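Putative iron-regulated protein A (PDB 4ECG) is of uncertain function but belongs to the imelysin-like M75 peptidase family, binds calcium ions and may take part in iron-related processes. Local coordinates at residues 13-17 and 325-330; 48-52 and 188-192; 54-58 and 80-84; 96-102 and 203-208; 239-244 and 368-372. One frame throughout, in Å; residues are numbered along the deposited sequence.

Contact 1. Residues 13-17 and 325-330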
# COMPACT_ATOMS: atom_id res chain seq x y z
N THR A 13 8.02 30.33 11.48
CA THR A 13 6.93 30.38 12.49
C THR A 13 5.60 29.81 11.95
O THR A 13 4.78 29.40 12.75
CB THR A 13 6.73 31.79 13.15
OG1 THR A 13 7.29 32.83 12.32
CG2 THR A 13 7.41 31.87 14.56
N TYR A 14 5.38 29.74 10.62
CA TYR A 14 4.14 29.10 10.07
C TYR A 14 4.10 27.58 10.13
O TYR A 14 5.08 26.91 9.87
CB TYR A 14 3.87 29.45 8.60
CG TYR A 14 3.70 30.92 8.33
CD1 TYR A 14 2.72 31.68 8.99
CD2 TYR A 14 4.54 31.56 7.40
CE1 TYR A 14 2.61 33.02 8.75
CE2 TYR A 14 4.41 32.91 7.15
CZ TYR A 14 3.45 33.62 7.82
OH TYR A 14 3.36 34.94 7.53
N ASP A 15 2.92 27.04 10.43
CA ASP A 15 2.67 25.60 10.33
C ASP A 15 1.26 25.36 9.73
O ASP A 15 0.55 26.31 9.39
CB ASP A 15 2.88 24.90 11.70
CG ASP A 15 1.82 25.27 12.74
OD1 ASP A 15 0.69 25.67 12.41
OD2 ASP A 15 2.10 25.14 13.94
N PHE A 16 0.85 24.10 9.58
CA PHE A 16 -0.43 23.78 8.96
C PHE A 16 -1.68 24.36 9.61
O PHE A 16 -2.65 24.61 8.90
CB PHE A 16 -0.60 22.27 8.89
CG PHE A 16 0.32 21.60 7.91
CD1 PHE A 16 0.31 21.97 6.56
CD2 PHE A 16 1.17 20.59 8.31
CE1 PHE A 16 1.13 21.36 5.64
CE2 PHE A 16 2.03 19.98 7.40
CZ PHE A 16 2.00 20.36 6.05
N LYS A 17 -1.66 24.56 10.93
CA LYS A 17 -2.79 25.11 11.70
C LYS A 17 -2.67 26.63 11.92
O LYS A 17 -3.50 27.21 12.59
CB LYS A 17 -2.90 24.38 13.07
CG LYS A 17 -3.67 23.04 13.02
CD LYS A 17 -3.18 21.97 14.04
CE LYS A 17 -4.03 21.84 15.32
NZ LYS A 17 -4.16 20.41 15.78
N THR A 325 2.59 29.12 0.96
CA THR A 325 3.13 28.70 2.24
C THR A 325 2.65 27.28 2.58
O THR A 325 3.42 26.45 2.99
CB THR A 325 2.77 29.70 3.36
OG1 THR A 325 3.20 31.01 2.98
CG2 THR A 325 3.45 29.35 4.68
N LEU A 326 1.37 27.01 2.40
CA LEU A 326 0.81 25.70 2.64
C LEU A 326 1.49 24.70 1.72
O LEU A 326 1.88 23.63 2.17
CB LEU A 326 -0.71 25.69 2.41
CG LEU A 326 -1.40 24.34 2.28
CD1 LEU A 326 -1.23 23.51 3.53
CD2 LEU A 326 -2.88 24.60 2.00
N ASP A 327 1.64 25.03 0.44
CA ASP A 327 2.32 24.10 -0.48
C ASP A 327 3.77 23.83 -0.04
O ASP A 327 4.28 22.69 -0.04
CB ASP A 327 2.34 24.63 -1.91
CG ASP A 327 3.25 23.81 -2.80
OD1 ASP A 327 2.95 22.63 -2.98
OD2 ASP A 327 4.28 24.33 -3.28
N SER A 328 4.45 24.91 0.31
CA SER A 328 5.82 24.82 0.71
C SER A 328 5.90 23.98 1.98
O SER A 328 6.79 23.15 2.09
CB SER A 328 6.35 26.22 0.92
OG SER A 328 7.67 26.15 1.30
N LEU A 329 4.93 24.12 2.89
CA LEU A 329 4.94 23.29 4.10
C LEU A 329 4.71 21.77 3.81
O LEU A 329 5.21 20.90 4.54
CB LEU A 329 3.93 23.82 5.12
CG LEU A 329 4.31 25.00 5.99
CD1 LEU A 329 3.04 25.39 6.75
CD2 LEU A 329 5.49 24.73 6.97
N MSE A 330 3.93 21.48 2.75
CA MSE A 330 3.65 20.15 2.26
C MSE A 330 4.81 19.52 1.56
O MSE A 330 5.06 18.31 1.74
CB MSE A 330 2.49 20.15 1.27
CG MSE A 330 1.08 20.24 1.90
SE MSE A 330 0.50 18.64 2.78
CE MSE A 330 1.19 17.28 1.59
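Asp15 OD1 accepts a hydrogen bond from Asn18 ND2 and a weak one from Lys17 N, 3.0 Å away with an N-H...O angle of only 129°. Both bonds stay within the loop, and it is the backbone of Asp15, not its carboxylate, that meets the helix: Leu329 CD1 lies 3.5 Å from Asp15 C. The second methyl of the same leucine, CD2, rests 3.7 Å from Tyr14 O, so the fork of Leu329 spans two successive residues of the loop. Phe16 carries the apolar side of the contact. Its CG is anti to its own carbonyl carbon (chi1 -70°), and from there the ring runs past Leu329 in the opposite sense to that side chain. Leu326 CD1 comes in at the ring edge, near its plane, 3.7 Å from Phe16 CD1, while Phe16 CE1 stands 3.8 Å from Leu329 CB. Selenomethionine Met330 adds a Met-aromatic contact: SE is 4.8 Å from the Phe16 ring centroid and 54° off the normal, an oblique approach. Toward the start of the segment, Tyr14 crosses Thr325 at about a right angle, with Tyr14 CD2 3.7 Å from Thr325 CG2; Tyr14 belongs to the exposed margin, whereas Phe16 is buried. The contact lays residues 13-17, in the loop ahead of helix 29-68, on the start of helix 324-343. Helix 355-377 packs alongside, touching Phe16 through Thr370, Leu326 through Val374 and Met330 through Leu368 and Leu372, while Thr319 of helix 315-322 also packs on Leu326.

Contact 2. Residues 48-52 and 188-192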
# COMPACT_ATOMS: atom_id res chain seq x y z
N TYR A 48 -0.39 0.63 -11.48
CA TYR A 48 -1.07 -0.65 -11.52
C TYR A 48 -0.54 -1.47 -12.69
O TYR A 48 -0.42 -2.66 -12.59
CB TYR A 48 -2.57 -0.40 -11.66
CG TYR A 48 -3.29 0.08 -10.40
CD1 TYR A 48 -2.93 -0.37 -9.15
CD2 TYR A 48 -4.37 0.92 -10.47
CE1 TYR A 48 -3.61 0.04 -7.99
CE2 TYR A 48 -5.06 1.35 -9.32
CZ TYR A 48 -4.69 0.88 -8.08
OH TYR A 48 -5.33 1.28 -6.92
N LYS A 49 -0.24 -0.84 -13.80
CA LYS A 49 0.35 -1.54 -14.95
C LYS A 49 1.71 -2.13 -14.58
O LYS A 49 2.05 -3.22 -14.98
CB LYS A 49 0.45 -0.58 -16.16
CG LYS A 49 1.33 -0.97 -17.34
CD LYS A 49 0.69 -1.98 -18.29
CE LYS A 49 1.46 -2.13 -19.62
NZ LYS A 49 1.43 -0.90 -20.50
N ASP A 50 2.49 -1.38 -13.83
CA ASP A 50 3.82 -1.81 -13.41
C ASP A 50 3.60 -2.97 -12.45
O ASP A 50 4.33 -3.96 -12.48
CB ASP A 50 4.56 -0.66 -12.71
CG ASP A 50 5.97 -1.02 -12.16
OD1 ASP A 50 6.76 -1.71 -12.86
OD2 ASP A 50 6.31 -0.55 -11.03
N MSE A 51 2.60 -2.84 -11.57
CA MSE A 51 2.23 -3.96 -10.70
C MSE A 51 1.86 -5.24 -11.53
O MSE A 51 2.34 -6.32 -11.20
CB MSE A 51 1.09 -3.59 -9.77
CG MSE A 51 0.96 -4.54 -8.56
SE MSE A 51 -0.54 -4.06 -7.48
CE MSE A 51 -0.51 -5.74 -6.44
N LEU A 52 1.05 -5.13 -12.58
CA LEU A 52 0.65 -6.33 -13.31
C LEU A 52 1.89 -6.95 -13.93
O LEU A 52 2.08 -8.17 -13.83
CB LEU A 52 -0.45 -6.07 -14.36
CG LEU A 52 -0.92 -7.27 -15.21
CD1 LEU A 52 -1.41 -8.43 -14.36
CD2 LEU A 52 -1.98 -6.85 -16.23
N THR A 188 -4.52 -8.86 -9.10
CA THR A 188 -3.79 -7.78 -9.78
C THR A 188 -4.32 -7.50 -11.18
O THR A 188 -4.49 -6.36 -11.55
CB THR A 188 -2.25 -8.06 -9.80
OG1 THR A 188 -1.80 -8.35 -8.47
CG2 THR A 188 -1.49 -6.82 -10.31
N GLN A 189 -4.58 -8.55 -11.95
CA GLN A 189 -5.29 -8.40 -13.21
C GLN A 189 -6.61 -7.69 -12.97
O GLN A 189 -6.93 -6.78 -13.72
CB GLN A 189 -5.54 -9.74 -13.92
CG GLN A 189 -4.26 -10.31 -14.54
CD GLN A 189 -4.32 -11.80 -14.84
OE1 GLN A 189 -5.28 -12.48 -14.46
NE2 GLN A 189 -3.28 -12.32 -15.53
N ASP A 190 -7.38 -8.09 -11.96
CA ASP A 190 -8.69 -7.49 -11.75
C ASP A 190 -8.54 -6.00 -11.42
O ASP A 190 -9.28 -5.18 -11.91
CB ASP A 190 -9.55 -8.27 -10.74
CG ASP A 190 -10.04 -9.63 -11.29
OD1 ASP A 190 -10.01 -9.81 -12.51
OD2 ASP A 190 -10.43 -10.54 -10.52
N LEU A 191 -7.51 -5.66 -10.66
CA LEU A 191 -7.26 -4.29 -10.23
C LEU A 191 -6.97 -3.39 -11.42
O LEU A 191 -7.55 -2.31 -11.55
CB LEU A 191 -6.05 -4.28 -9.25
CG LEU A 191 -5.68 -3.02 -8.50
CD1 LEU A 191 -6.93 -2.36 -7.88
CD2 LEU A 191 -4.63 -3.36 -7.42
N TYR A 192 -6.05 -3.82 -12.27
CA TYR A 192 -5.62 -3.01 -13.40
C TYR A 192 -6.76 -2.95 -14.41
O TYR A 192 -7.14 -1.84 -14.81
CB TYR A 192 -4.31 -3.50 -14.04
CG TYR A 192 -3.96 -2.85 -15.34
CD1 TYR A 192 -3.54 -1.53 -15.39
CD2 TYR A 192 -4.06 -3.55 -16.54
CE1 TYR A 192 -3.22 -0.91 -16.60
CE2 TYR A 192 -3.72 -2.95 -17.76
CZ TYR A 192 -3.30 -1.63 -17.78
OH TYR A 192 -2.98 -1.01 -18.97
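Tyr48 opens an antiparallel helix pair of the mainly helical imelysin fold, laying its ring against Leu191. The axes of segments 48-52 and 188-192 approach to 9.2 Å with a signed crossing angle of -157°. Leu191 CG sits over one face of the Tyr48 ring, 4.0 Å from the centroid and 20° off the normal, a CH-pi contact displaced toward the rim; Leu191 CD2 comes to 3.6 Å from Tyr48 CE1. Replacing Tyr48 by an alanine would probably leave the Leu191 branch without the surface it lies on and take away the ring that Phe94 meets edge-to-face. Lys49 follows with its aliphatic part: its CG is anti to the backbone N (chi1 165°), which runs the chain alongside Tyr192 in the same direction, with CB 3.7 Å from Tyr192 CE1. Met51, a selenomethionine, is extended beyond CG and reaches across Thr188, its CE 3.5 Å from Thr188 OG1. That hydroxyl is hydrogen-bonded to Met184 O, so its polar need is met within its own helix. Met51 also touches Val84 and Trp88 of helix 71-89, and its side chain is about 8 Å from that of Asp109, a calcium ligand. Leu52 closes the series by dividing its two methyls between neighbours one helical turn apart. CD2 meets the Tyr192 ring obliquely, 3.9 Å from Tyr192 CD2, whereas CD1 crosses to the aliphatic part of Gln189 and lies 3.4 Å from Gln189 CG.

Contact 3. Residues 54-58 and 80-84; sequences KMTAY and AWRAV
Tyr58 packs across an alpha-alpha hairpin, in which helix 29-68 turns back on helix 71-89; the segment axes are 8.6 Å apart and at 164°, nearly antiparallel. Its CB meets Ala80 CB at 4.0 Å. With CG anti to the backbone N (chi1 165°), the ring then travels beside Trp81 in the same direction: CD1 lies 3.5 Å from Trp81 N, and CE1 3.7 Å from Trp81 CB, while CZ and OH continue past Trp81 CD1. The rings form an offset edge-to-face pair, the edge of Trp81 directed at the face of Tyr58, with centroids 5.7 Å apart and planes at 64°. At the tip, OH is hydrogen-bonded to Ser181 OG of helix 171-196. A leucine in place of Tyr58 would probably leave the Trp81 edge without an aromatic face and Ser181 without its hydroxyl partner. Trp81 is held independently by NE1 bonded to Phe148 O, and its side chain lies about 6 Å from that of the calcium ligand Asp109. On another side of the interface, one water donates both to Lys54 O and, at 2.7 Å, to Ala80 O; a second links Lys54 NZ to Ala83 O, while NZ also forms a salt bridge with Asp50. Where the helices come close, Val84 wedges CG2 against the backbone, 3.4 Å from Met55 N.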
# COMPACT_ATOMS: atom_id res chain seq x y z
N LYS A 54 5.01 -6.74 -12.95
CA LYS A 54 5.87 -7.32 -11.93
C LYS A 54 5.22 -8.55 -11.29
O LYS A 54 5.93 -9.48 -10.87
CB LYS A 54 6.27 -6.31 -10.84
CG LYS A 54 6.86 -4.97 -11.28
CD LYS A 54 8.35 -4.99 -11.37
CE LYS A 54 8.96 -3.69 -11.92
NZ LYS A 54 8.94 -2.65 -10.87
N MSE A 55 3.88 -8.57 -11.20
CA MSE A 55 3.15 -9.72 -10.66
C MSE A 55 3.22 -10.94 -11.59
O MSE A 55 3.36 -12.04 -11.14
CB MSE A 55 1.70 -9.38 -10.32
CG MSE A 55 0.97 -10.45 -9.53
SE MSE A 55 1.73 -10.71 -7.71
CE MSE A 55 0.76 -9.31 -6.86
N THR A 56 3.10 -10.72 -12.87
CA THR A 56 3.35 -11.76 -13.85
C THR A 56 4.79 -12.29 -13.75
O THR A 56 4.98 -13.49 -13.77
CB THR A 56 2.99 -11.28 -15.27
OG1 THR A 56 1.63 -10.75 -15.27
CG2 THR A 56 3.18 -12.44 -16.38
N ALA A 57 5.80 -11.45 -13.55
CA ALA A 57 7.19 -11.97 -13.35
C ALA A 57 7.26 -12.77 -12.05
O ALA A 57 7.88 -13.87 -11.98
CB ALA A 57 8.22 -10.87 -13.33
N TYR A 58 6.60 -12.26 -11.02
CA TYR A 58 6.60 -12.96 -9.75
C TYR A 58 5.98 -14.38 -9.85
O TYR A 58 6.57 -15.33 -9.35
CB TYR A 58 5.94 -12.16 -8.67
CG TYR A 58 5.62 -13.00 -7.47
CD1 TYR A 58 6.56 -13.26 -6.48
CD2 TYR A 58 4.35 -13.51 -7.29
CE1 TYR A 58 6.22 -14.07 -5.37
CE2 TYR A 58 4.00 -14.26 -6.19
CZ TYR A 58 4.93 -14.56 -5.25
OH TYR A 58 4.50 -15.37 -4.27
N ALA A 80 11.57 -11.22 -6.76
CA ALA A 80 10.36 -10.86 -7.51
C ALA A 80 9.19 -10.48 -6.54
O ALA A 80 8.42 -9.58 -6.82
CB ALA A 80 9.98 -11.99 -8.49
N TRP A 81 9.11 -11.12 -5.39
CA TRP A 81 8.08 -10.81 -4.38
C TRP A 81 8.25 -9.39 -3.91
O TRP A 81 7.27 -8.59 -3.89
CB TRP A 81 8.18 -11.80 -3.20
CG TRP A 81 7.17 -11.59 -2.11
CD1 TRP A 81 5.92 -12.18 -2.00
CD2 TRP A 81 7.26 -10.66 -0.98
NE1 TRP A 81 5.27 -11.70 -0.89
CE2 TRP A 81 6.02 -10.80 -0.25
CE3 TRP A 81 8.21 -9.78 -0.52
CZ2 TRP A 81 5.76 -10.07 0.89
CZ3 TRP A 81 7.95 -9.05 0.64
CH2 TRP A 81 6.75 -9.18 1.32
N ARG A 82 9.48 -9.04 -3.52
CA ARG A 82 9.81 -7.64 -3.13
C ARG A 82 9.54 -6.60 -4.22
O ARG A 82 9.09 -5.49 -3.93
CB ARG A 82 11.27 -7.50 -2.72
CG ARG A 82 11.67 -8.29 -1.48
CD ARG A 82 13.10 -7.93 -1.09
NE ARG A 82 13.73 -8.87 -0.15
CZ ARG A 82 13.55 -8.90 1.18
NH1 ARG A 82 12.70 -8.07 1.77
NH2 ARG A 82 14.22 -9.76 1.94
N ALA A 83 9.87 -6.94 -5.45
CA ALA A 83 9.74 -6.01 -6.58
C ALA A 83 8.26 -5.74 -6.93
O ALA A 83 7.91 -4.63 -7.23
CB ALA A 83 10.53 -6.52 -7.79
N VAL A 84 7.39 -6.75 -6.88
CA VAL A 84 5.95 -6.51 -7.11
C VAL A 84 5.35 -5.73 -5.96
O VAL A 84 4.38 -4.98 -6.12
CB VAL A 84 5.12 -7.80 -7.46
CG1 VAL A 84 4.89 -8.73 -6.29
CG2 VAL A 84 3.79 -7.38 -8.02
O HOH W 1 8.35 -9.10 -9.46
O HOH W 2 9.77 -2.82 -8.27

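Contact 4. Residues 96-102 and 203-208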
# COMPACT_ATOMS: atom_id res chain seq x y z
N PHE A 96 -9.08 3.79 -2.99
CA PHE A 96 -10.45 4.00 -3.47
C PHE A 96 -10.62 3.37 -4.83
O PHE A 96 -9.65 3.09 -5.49
CB PHE A 96 -10.86 5.46 -3.51
CG PHE A 96 -9.90 6.35 -4.19
CD1 PHE A 96 -9.94 6.52 -5.55
CD2 PHE A 96 -8.96 7.07 -3.45
CE1 PHE A 96 -9.08 7.42 -6.18
CE2 PHE A 96 -8.06 7.94 -4.08
CZ PHE A 96 -8.13 8.13 -5.45
N GLY A 97 -11.87 3.17 -5.24
CA GLY A 97 -12.11 2.59 -6.54
C GLY A 97 -12.00 1.09 -6.49
O GLY A 97 -12.56 0.47 -5.61
N VAL A 98 -11.31 0.47 -7.43
CA VAL A 98 -11.46 -0.96 -7.60
C VAL A 98 -10.90 -1.72 -6.37
O VAL A 98 -11.49 -2.68 -5.91
CB VAL A 98 -10.82 -1.43 -8.94
CG1 VAL A 98 -11.03 -2.93 -9.17
CG2 VAL A 98 -11.41 -0.69 -10.12
N ALA A 99 -9.76 -1.27 -5.84
CA ALA A 99 -9.15 -1.93 -4.69
C ALA A 99 -10.17 -2.08 -3.53
O ALA A 99 -10.32 -3.15 -2.93
CB ALA A 99 -7.88 -1.21 -4.25
N ASP A 100 -10.89 -0.99 -3.25
CA ASP A 100 -11.95 -0.96 -2.25
C ASP A 100 -13.17 -1.76 -2.70
O ASP A 100 -13.62 -2.64 -1.99
CB ASP A 100 -12.37 0.50 -1.98
CG ASP A 100 -13.43 0.62 -0.90
OD1 ASP A 100 -13.10 0.33 0.25
OD2 ASP A 100 -14.56 1.05 -1.20
N LEU A 101 -13.68 -1.49 -3.88
CA LEU A 101 -14.97 -1.98 -4.29
C LEU A 101 -15.04 -3.51 -4.50
O LEU A 101 -16.09 -4.15 -4.21
CB LEU A 101 -15.45 -1.21 -5.55
CG LEU A 101 -15.94 0.25 -5.29
CD1 LEU A 101 -16.28 0.89 -6.62
CD2 LEU A 101 -17.13 0.34 -4.28
N ALA A 102 -13.94 -4.09 -4.99
CA ALA A 102 -13.92 -5.53 -5.33
C ALA A 102 -13.14 -6.24 -4.27
O ALA A 102 -12.74 -7.35 -4.44
CB ALA A 102 -13.32 -5.78 -6.70
N ASP A 203 -20.24 -4.94 -8.83
CA ASP A 203 -19.41 -3.96 -8.08
C ASP A 203 -18.50 -3.02 -8.95
O ASP A 203 -18.17 -1.91 -8.57
CB ASP A 203 -18.46 -4.71 -7.13
CG ASP A 203 -19.15 -5.57 -6.09
OD1 ASP A 203 -20.33 -5.35 -5.72
OD2 ASP A 203 -18.44 -6.46 -5.60
N VAL A 204 -18.03 -3.53 -10.08
CA VAL A 204 -17.13 -2.80 -10.97
C VAL A 204 -17.58 -3.02 -12.41
O VAL A 204 -16.98 -3.81 -13.14
CB VAL A 204 -15.67 -3.27 -10.82
CG1 VAL A 204 -14.79 -2.48 -11.78
CG2 VAL A 204 -15.21 -3.16 -9.37
N PRO A 205 -18.66 -2.33 -12.81
CA PRO A 205 -19.19 -2.57 -14.14
C PRO A 205 -18.37 -1.98 -15.25
O PRO A 205 -18.19 -2.62 -16.25
CB PRO A 205 -20.58 -1.91 -14.10
CG PRO A 205 -20.53 -0.94 -12.95
CD PRO A 205 -19.57 -1.53 -11.97
N SER A 206 -17.90 -0.76 -15.08
CA SER A 206 -17.26 0.01 -16.16
C SER A 206 -15.88 0.56 -15.70
O SER A 206 -15.47 0.40 -14.57
CB SER A 206 -18.19 1.13 -16.63
OG SER A 206 -18.46 2.05 -15.58
N SER A 207 -15.17 1.20 -16.59
CA SER A 207 -13.84 1.68 -16.28
C SER A 207 -13.84 2.70 -15.14
O SER A 207 -14.59 3.64 -15.16
CB SER A 207 -13.23 2.31 -17.53
OG SER A 207 -12.03 2.99 -17.22
N TYR A 208 -13.00 2.49 -14.13
CA TYR A 208 -12.96 3.41 -13.01
C TYR A 208 -12.21 4.62 -13.44
O TYR A 208 -12.54 5.70 -13.00
CB TYR A 208 -12.35 2.81 -11.72
CG TYR A 208 -12.67 3.62 -10.48
CD1 TYR A 208 -13.87 3.47 -9.82
CD2 TYR A 208 -11.77 4.58 -10.00
CE1 TYR A 208 -14.17 4.25 -8.70
CE2 TYR A 208 -12.05 5.37 -8.87
CZ TYR A 208 -13.26 5.20 -8.22
OH TYR A 208 -13.56 5.99 -7.10
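Tyr208 turns one face of its ring to Gly97 CA, which sits 3.5 Å from the centroid and 19° off the normal, a CH-pi contact. Two helix N-caps are close here: Gly97 precedes helix 98-101, and Ser207 precedes helix 208-214, its OG bonded to Glu210 N. Phe96 CD1 approaches the Tyr208 ring obliquely, 4.0 Å from Tyr208 OH, and the two side chains cross at about a right angle. Trp195 forms an edge-to-face pair with Tyr208, and the Tyr220 ring meets it as well. Glycine suits the first cap on two counts. At phi 83° and psi -134° a CB would press on the preceding carbonyl O, and it would also fall 2.7 Å from Tyr208 CE2. The Tyr208 side chain lies about 9 Å from a bound calcium ion and about 8 Å from the side chain of the calcium ligand Ser221. Beside the ring, aliphatic contacts join the segments, Val98 CG2 standing 4.0 Å from Tyr208 CB, and Asp203 packs on the Leu101 backbone without bonding to it. Val204 fits against the short helix and the residue that follows it, CG1 reaching Val98 CG2 and CG2 standing 4.2 Å from Ala102 CB.

Contact 5. Residues 239-244 and 368-372; sequences MAGISN and LTTGL
Ala240 and Thr369 bring their CA atoms within 5.2 Å where the segments 239-244 and 368-372 run nearly antiparallel, at 166° with axes 8.7 Å apart. Ser243 OG and Thr369 OG1 share a hydrogen bond of 2.6 Å, in which either could be the donor. Ser243 OG stands between its own backbone N and carbonyl carbon (chi1 62°), a setting that turns the hydroxyl to the partner helix. Thr369 OG1 is also hydrogen-bonded to Cys365 O, one turn back on its own helix, so the hydroxyls of the buried Ser243 and the partly exposed Thr369 are tied into the helix backbone. Asn244 N lies 3.2 Å from Thr369 OG1, but the angle is too poor for a bond. Leu372 supplies the apolar half. Its CD1 is 3.8 Å from Met239 O and 3.7 Å from Ser243 OG, which puts the methyl beside the serine hydroxyl, while CD2 meets selenomethionine Met239 CE at 4.1 Å as the two side chains cross at about a right angle. Leu372 CB faces the small Ala240 CB at 4.2 Å. One turn on from Asn244 in the same helix, Ser248, a calcium ligand, is hydrogen-bonded through OG to Asn244 O. Around this pair stand helix 324-343, whose Met330 touches Leu368 and Leu372; helix 284-300, whose Ile295 packs on Ser243; and helix 225-233, whose Leu233 meets both Met239 and Leu372.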
# COMPACT_ATOMS: atom_id res chain seq x y z
N MSE A 239 -5.17 9.87 0.18
CA MSE A 239 -3.85 10.31 0.66
C MSE A 239 -3.79 10.42 2.20
O MSE A 239 -2.89 9.86 2.81
CB MSE A 239 -3.41 11.59 -0.03
CG MSE A 239 -3.12 11.37 -1.54
SE MSE A 239 -3.42 12.98 -2.59
CE MSE A 239 -1.65 13.68 -2.32
N ALA A 240 -4.78 11.06 2.82
CA ALA A 240 -4.77 11.22 4.28
C ALA A 240 -5.00 9.90 4.99
O ALA A 240 -4.56 9.70 6.11
CB ALA A 240 -5.75 12.29 4.74
N GLY A 241 -5.65 8.96 4.33
CA GLY A 241 -5.87 7.64 4.95
C GLY A 241 -4.55 6.96 5.20
O GLY A 241 -4.31 6.42 6.31
N ILE A 242 -3.70 6.97 4.16
CA ILE A 242 -2.42 6.23 4.24
C ILE A 242 -1.39 6.92 5.15
O ILE A 242 -0.73 6.22 5.96
CB ILE A 242 -1.85 5.86 2.87
CG1 ILE A 242 -0.72 4.83 3.04
CG2 ILE A 242 -1.33 7.09 2.13
CD1 ILE A 242 -1.11 3.51 3.69
N SER A 243 -1.29 8.27 5.11
CA SER A 243 -0.45 8.97 6.10
C SER A 243 -0.85 8.61 7.52
O SER A 243 -0.00 8.33 8.38
CB SER A 243 -0.48 10.49 5.92
OG SER A 243 -1.76 11.04 6.09
N ASN A 244 -2.15 8.62 7.78
CA ASN A 244 -2.62 8.33 9.11
C ASN A 244 -2.41 6.88 9.51
O ASN A 244 -2.14 6.59 10.68
CB ASN A 244 -4.07 8.71 9.19
CG ASN A 244 -4.65 8.47 10.53
OD1 ASN A 244 -4.25 9.10 11.48
ND2 ASN A 244 -5.57 7.51 10.63
N LEU A 368 1.64 15.15 8.42
CA LEU A 368 1.35 15.06 6.98
C LEU A 368 -0.16 14.90 6.87
O LEU A 368 -0.79 15.48 6.01
CB LEU A 368 2.07 13.87 6.34
CG LEU A 368 1.96 13.59 4.84
CD1 LEU A 368 2.16 14.86 4.00
CD2 LEU A 368 2.99 12.52 4.51
N THR A 369 -0.74 14.14 7.79
CA THR A 369 -2.19 13.98 7.83
C THR A 369 -2.94 15.29 8.06
O THR A 369 -3.91 15.56 7.40
CB THR A 369 -2.60 12.99 8.91
OG1 THR A 369 -2.03 11.71 8.58
CG2 THR A 369 -4.18 12.92 9.01
N THR A 370 -2.50 16.10 8.99
CA THR A 370 -3.09 17.40 9.20
C THR A 370 -2.99 18.26 7.95
O THR A 370 -3.94 18.91 7.55
CB THR A 370 -2.37 18.12 10.34
OG1 THR A 370 -2.50 17.32 11.51
CG2 THR A 370 -2.98 19.51 10.61
N GLY A 371 -1.81 18.26 7.33
CA GLY A 371 -1.54 19.07 6.13
C GLY A 371 -2.44 18.69 4.97
O GLY A 371 -3.04 19.56 4.31
N LEU A 372 -2.54 17.39 4.70
CA LEU A 372 -3.44 16.90 3.66
C LEU A 372 -4.90 17.27 3.97
O LEU A 372 -5.63 17.56 3.06
CB LEU A 372 -3.29 15.39 3.48
CG LEU A 372 -1.93 14.93 2.98
CD1 LEU A 372 -1.76 13.46 3.34
CD2 LEU A 372 -1.81 15.25 1.48

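Overall arrangement
Contacts 2, 3 and 5 join long antiparallel helices, whereas contacts 1 and 4 bring loop segments onto helices. Contacts 2 and 3 share helix 29-68 and touch through Thr188 and Met55; contact 2 also meets contact 4 through Leu191 and Ala99. Contact 5 lies on the opposite side of the chain's centre from both 2 and 3, and its helix 355-377 carries Gly371 against Phe16 of contact 1. Contacts 4 and 5 are the buried ones, yet 5 alone has a direct hydrogen bond between its segments; contact 3 uses bridging waters instead. Contact 1, centred 26 Å from the chain centre, is the most peripheral, and lies away from the calcium sites.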